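PDB 3K01: Acarbose/maltose binding protein GacH from Streptomyces glaucescens, which binds acarbose and an acarbose homolog, and probably maltose-type sugars, as the extracellular solute receptor of an ABC transporter. Local coordinates for residues Y190-D202 / A217-V229. Sequence-based numbering, arbitrary orientation.
Sequences YWFLPYLYGEGGD and AGVRAYRVIKDLV
The phenyl ring of Phe-192 lies on the ring of Tyr-222 as an offset stack, centroids 4.4 Å apart and planes 27° from parallel, with CZ of Phe-192 above the middle of the tyrosine ring. The same CZ rests 3.6 Å from CB of Ala-221, whose methyl also meets CA of Leu-196 where helix 193-198 runs close to helix 216-230. Tyr-195 enters as a knob among Ala-221, Val-224, Ile-225 and Leu-228; CG2 of Ile-225 makes a CH-pi contact over its face, 3.9 Å from the centroid. Just past helix 193-198, Glu-199 is gripped side-on by Arg-220: NE reaches the anti lone pair of OE1 at 2.9 Å, and NH1 makes a more bent bond to the main-chain O. A bend at chi2 (-50°) carries OE1 to NE; carboxylate and guanidinium planes stand 71° apart. Thr-400 bonds the Tyr-222 hydroxyl, and helix 376-387 packs on Phe-192 and Ile-225. A Schellman motif with Gly-200 at C-prime closes helix 193-198. In this packing of two helices within the solute-binding protein, one arginine holds both carboxylate and main-chain O of buried Glu-199, with Ser-288 as second partner of OE1, binding the end of helix 193-198 to helix 216-230.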
loop_
_atom_site.group_PDB
_atom_site.type_symbol
_atom_site.label_atom_id
_atom_site.label_comp_id
_atom_site.label_asym_id
_atom_site.label_seq_id
_atom_site.Cartn_x
_atom_site.Cartn_y
_atom_site.Cartn_z
ATOM N N TYR A 190 -6.092 2.429 7.853
ATOM C CA TYR A 190 -4.964 2.709 6.956
ATOM C C TYR A 190 -4.826 4.223 6.733
ATOM O O TYR A 190 -3.727 4.735 6.563
ATOM C CB TYR A 190 -5.217 1.970 5.653
ATOM C CG TYR A 190 -4.019 1.790 4.755
ATOM C CD1 TYR A 190 -2.904 1.057 5.180
ATOM C CD2 TYR A 190 -4.026 2.283 3.455
ATOM C CE1 TYR A 190 -1.852 0.818 4.344
ATOM C CE2 TYR A 190 -2.926 2.077 2.618
ATOM C CZ TYR A 190 -1.878 1.310 3.078
ATOM O OH TYR A 190 -0.781 1.090 2.264
ATOM N N TRP A 191 -5.970 4.928 6.788
ATOM C CA TRP A 191 -5.998 6.371 6.611
ATOM C C TRP A 191 -5.565 7.157 7.830
ATOM O O TRP A 191 -5.403 8.370 7.735
ATOM C CB TRP A 191 -7.387 6.829 6.144
ATOM C CG TRP A 191 -7.608 6.716 4.616
ATOM C CD1 TRP A 191 -7.650 7.768 3.737
ATOM C CD2 TRP A 191 -7.837 5.532 3.829
ATOM N NE1 TRP A 191 -7.877 7.303 2.465
ATOM C CE2 TRP A 191 -7.987 5.942 2.479
ATOM C CE3 TRP A 191 -7.918 4.166 4.126
ATOM C CZ2 TRP A 191 -8.211 5.029 1.434
ATOM C CZ3 TRP A 191 -8.141 3.258 3.091
ATOM C CH2 TRP A 191 -8.283 3.692 1.762
ATOM N N PHE A 192 -5.361 6.497 8.970
ATOM C CA PHE A 192 -4.746 7.177 10.087
ATOM C C PHE A 192 -3.241 7.358 9.901
ATOM O O PHE A 192 -2.640 8.298 10.430
ATOM C CB PHE A 192 -5.037 6.380 11.376
ATOM C CG PHE A 192 -4.449 6.973 12.613
ATOM C CD1 PHE A 192 -4.954 8.166 13.120
ATOM C CD2 PHE A 192 -3.422 6.334 13.290
ATOM C CE1 PHE A 192 -4.432 8.707 14.324
ATOM C CE2 PHE A 192 -2.902 6.888 14.505
ATOM C CZ PHE A 192 -3.406 8.057 14.991
ATOM N N LEU A 193 -2.632 6.410 9.183
ATOM C CA LEU A 193 -1.189 6.339 9.168
ATOM C C LEU A 193 -0.488 7.597 8.641
ATOM O O LEU A 193 0.522 8.008 9.213
ATOM C CB LEU A 193 -0.707 5.047 8.476
ATOM C CG LEU A 193 -1.156 3.760 9.183
ATOM C CD1 LEU A 193 -0.722 2.545 8.369
ATOM C CD2 LEU A 193 -0.551 3.655 10.583
ATOM N N PRO A 194 -1.017 8.257 7.596
ATOM C CA PRO A 194 -0.358 9.520 7.204
ATOM C C PRO A 194 -0.243 10.541 8.330
ATOM O O PRO A 194 0.756 11.250 8.419
ATOM C CB PRO A 194 -1.286 10.046 6.091
ATOM C CG PRO A 194 -1.833 8.794 5.471
ATOM C CD PRO A 194 -2.122 7.907 6.670
ATOM N N TYR A 195 -1.274 10.616 9.175
ATOM C CA TYR A 195 -1.223 11.539 10.314
ATOM C C TYR A 195 -0.200 11.126 11.361
ATOM O O TYR A 195 0.496 11.974 11.929
ATOM C CB TYR A 195 -2.623 11.722 10.937
ATOM C CG TYR A 195 -3.589 12.260 9.903
ATOM C CD1 TYR A 195 -3.485 13.554 9.403
ATOM C CD2 TYR A 195 -4.567 11.448 9.385
ATOM C CE1 TYR A 195 -4.360 14.012 8.413
ATOM C CE2 TYR A 195 -5.440 11.884 8.410
ATOM C CZ TYR A 195 -5.323 13.181 7.946
ATOM O OH TYR A 195 -6.176 13.591 6.928
ATOM N N LEU A 196 -0.102 9.815 11.608
ATOM C CA LEU A 196 0.904 9.304 12.526
ATOM C C LEU A 196 2.313 9.624 12.006
ATOM O O LEU A 196 3.151 10.177 12.729
ATOM C CB LEU A 196 0.720 7.809 12.723
ATOM C CG LEU A 196 1.735 7.173 13.696
ATOM C CD1 LEU A 196 1.605 7.745 15.118
ATOM C CD2 LEU A 196 1.541 5.697 13.687
ATOM N N TYR A 197 2.564 9.320 10.727
ATOM C CA TYR A 197 3.882 9.575 10.141
ATOM C C TYR A 197 4.149 11.084 10.107
ATOM O O TYR A 197 5.288 11.527 10.293
ATOM C CB TYR A 197 3.947 8.964 8.736
ATOM C CG TYR A 197 3.700 7.472 8.676
ATOM C CD1 TYR A 197 4.073 6.617 9.723
ATOM C CD2 TYR A 197 3.055 6.913 7.582
ATOM C CE1 TYR A 197 3.850 5.249 9.635
ATOM C CE2 TYR A 197 2.845 5.579 7.486
ATOM C CZ TYR A 197 3.206 4.734 8.525
ATOM O OH TYR A 197 2.990 3.372 8.411
ATOM N N GLY A 198 3.096 11.869 9.884
ATOM C CA GLY A 198 3.259 13.321 9.848
ATOM C C GLY A 198 3.713 13.894 11.194
ATOM O O GLY A 198 4.294 14.981 11.251
ATOM N N GLU A 199 3.409 13.179 12.277
ATOM C CA GLU A 199 3.870 13.591 13.601
ATOM C C GLU A 199 5.200 12.964 13.965
ATOM O O GLU A 199 5.680 13.102 15.104
ATOM C CB GLU A 199 2.809 13.252 14.650
ATOM C CG GLU A 199 1.519 14.047 14.473
ATOM C CD GLU A 199 1.793 15.524 14.325
ATOM O OE1 GLU A 199 2.428 16.077 15.260
ATOM O OE2 GLU A 199 1.419 16.135 13.303
ATOM N N GLY A 200 5.820 12.288 13.012
ATOM C CA GLY A 200 7.109 11.634 13.235
ATOM C C GLY A 200 6.967 10.349 14.003
ATOM O O GLY A 200 7.943 9.858 14.580
ATOM N N GLY A 201 5.766 9.791 14.020
ATOM C CA GLY A 201 5.485 8.588 14.803
ATOM C C GLY A 201 5.495 7.308 13.993
ATOM O O GLY A 201 5.680 7.325 12.764
ATOM N N ASP A 202 5.340 6.179 14.678
ATOM C CA ASP A 202 5.269 4.875 14.035
ATOM C C ASP A 202 4.661 3.892 15.018
ATOM O O ASP A 202 4.497 4.202 16.211
ATOM C CB ASP A 202 6.648 4.381 13.583
ATOM C CG ASP A 202 6.588 3.557 12.311
ATOM O OD1 ASP A 202 5.558 2.919 12.017
ATOM O OD2 ASP A 202 7.640 3.507 11.627
ATOM N N ALA A 217 4.092 11.361 19.750
ATOM C CA ALA A 217 3.708 11.486 18.340
ATOM C C ALA A 217 2.374 10.815 18.060
ATOM O O ALA A 217 1.574 11.321 17.287
ATOM C CB ALA A 217 4.777 10.912 17.444
ATOM N N GLY A 218 2.114 9.671 18.684
ATOM C CA GLY A 218 0.839 8.991 18.503
ATOM C C GLY A 218 -0.321 9.768 19.102
ATOM O O GLY A 218 -1.412 9.887 18.505
ATOM N N VAL A 219 -0.100 10.340 20.287
ATOM C CA VAL A 219 -1.132 11.184 20.887
ATOM C C VAL A 219 -1.432 12.358 19.963
ATOM O O VAL A 219 -2.591 12.655 19.676
ATOM C CB VAL A 219 -0.658 11.714 22.254
ATOM C CG1 VAL A 219 -1.673 12.726 22.815
ATOM C CG2 VAL A 219 -0.419 10.568 23.233
ATOM N N ARG A 220 -0.378 13.012 19.481
ATOM C CA ARG A 220 -0.560 14.153 18.575
ATOM C C ARG A 220 -1.312 13.748 17.323
ATOM O O ARG A 220 -2.100 14.537 16.812
ATOM C CB ARG A 220 0.763 14.792 18.161
ATOM C CG ARG A 220 1.444 15.587 19.278
ATOM C CD ARG A 220 2.537 16.464 18.710
ATOM N NE ARG A 220 3.540 15.730 17.915
ATOM C CZ ARG A 220 4.646 15.185 18.414
ATOM N NH1 ARG A 220 5.500 14.542 17.626
ATOM N NH2 ARG A 220 4.909 15.298 19.720
ATOM N N ALA A 221 -1.069 12.552 16.797
ATOM C CA ALA A 221 -1.766 12.129 15.581
ATOM C C ALA A 221 -3.274 12.004 15.810
ATOM O O ALA A 221 -4.076 12.447 14.960
ATOM C CB ALA A 221 -1.188 10.839 15.083
ATOM N N TYR A 222 -3.680 11.389 16.927
ATOM C CA TYR A 222 -5.098 11.372 17.238
ATOM C C TYR A 222 -5.657 12.788 17.434
ATOM O O TYR A 222 -6.808 13.065 17.052
ATOM C CB TYR A 222 -5.378 10.484 18.450
ATOM C CG TYR A 222 -5.303 8.994 18.189
ATOM C CD1 TYR A 222 -6.242 8.360 17.378
ATOM C CD2 TYR A 222 -4.302 8.209 18.782
ATOM C CE1 TYR A 222 -6.202 6.983 17.180
ATOM C CE2 TYR A 222 -4.261 6.832 18.580
ATOM C CZ TYR A 222 -5.202 6.236 17.763
ATOM O OH TYR A 222 -5.222 4.874 17.546
ATOM N N ARG A 223 -4.867 13.679 18.037
ATOM C CA ARG A 223 -5.309 15.066 18.199
ATOM C C ARG A 223 -5.491 15.759 16.856
ATOM O O ARG A 223 -6.438 16.514 16.678
ATOM C CB ARG A 223 -4.319 15.835 19.066
ATOM C CG ARG A 223 -4.822 17.202 19.511
ATOM C CD ARG A 223 -3.878 17.863 20.492
ATOM N NE ARG A 223 -3.811 17.109 21.737
ATOM C CZ ARG A 223 -2.708 16.553 22.237
ATOM N NH1 ARG A 223 -1.536 16.657 21.608
ATOM N NH2 ARG A 223 -2.785 15.908 23.389
ATOM N N VAL A 224 -4.583 15.524 15.916
ATOM C CA VAL A 224 -4.669 16.175 14.595
ATOM C C VAL A 224 -5.959 15.821 13.884
ATOM O O VAL A 224 -6.627 16.705 13.318
ATOM C CB VAL A 224 -3.450 15.763 13.718
ATOM C CG1 VAL A 224 -3.685 16.060 12.211
ATOM C CG2 VAL A 224 -2.188 16.440 14.200
ATOM N N ILE A 225 -6.351 14.556 13.901
ATOM C CA ILE A 225 -7.539 14.193 13.143
ATOM C C ILE A 225 -8.786 14.830 13.753
ATOM O O ILE A 225 -9.672 15.295 13.034
ATOM C CB ILE A 225 -7.700 12.654 12.946
ATOM C CG1 ILE A 225 -7.987 11.904 14.270
ATOM C CG2 ILE A 225 -6.497 12.083 12.190
ATOM C CD1 ILE A 225 -8.299 10.430 14.051
ATOM N N LYS A 226 -8.851 14.868 15.082
ATOM C CA LYS A 226 -10.009 15.503 15.717
ATOM C C LYS A 226 -10.024 17.014 15.484
ATOM O O LYS A 226 -11.092 17.593 15.262
ATOM C CB LYS A 226 -9.985 15.197 17.215
ATOM C CG LYS A 226 -11.259 15.628 17.991
ATOM C CD LYS A 226 -12.529 15.106 17.362
ATOM C CE LYS A 226 -13.720 15.235 18.307
ATOM N NZ LYS A 226 -15.032 14.990 17.613
ATOM N N ASP A 227 -8.864 17.638 15.508
ATOM C CA ASP A 227 -8.772 19.062 15.234
ATOM C C ASP A 227 -9.207 19.369 13.799
ATOM O O ASP A 227 -9.861 20.396 13.561
ATOM C CB ASP A 227 -7.352 19.608 15.471
ATOM C CG ASP A 227 -7.200 21.058 15.018
ATOM O OD1 ASP A 227 -7.755 21.946 15.682
ATOM O OD2 ASP A 227 -6.527 21.271 14.015
ATOM N N LEU A 228 -8.844 18.527 12.843
ATOM C CA LEU A 228 -9.244 18.803 11.466
ATOM C C LEU A 228 -10.756 18.844 11.322
ATOM O O LEU A 228 -11.321 19.703 10.630
ATOM C CB LEU A 228 -8.627 17.761 10.545
ATOM C CG LEU A 228 -7.155 18.039 10.219
ATOM C CD1 LEU A 228 -6.529 16.867 9.502
ATOM C CD2 LEU A 228 -6.996 19.276 9.329
ATOM N N VAL A 229 -11.436 17.973 12.025
ATOM C CA VAL A 229 -12.899 17.954 11.969
ATOM C C VAL A 229 -13.500 19.069 12.835
ATOM O O VAL A 229 -14.386 19.811 12.375
ATOM C CB VAL A 229 -13.455 16.548 12.333
ATOM C CG1 VAL A 229 -14.946 16.549 12.285
ATOM C CG2 VAL A 229 -12.902 15.465 11.371
#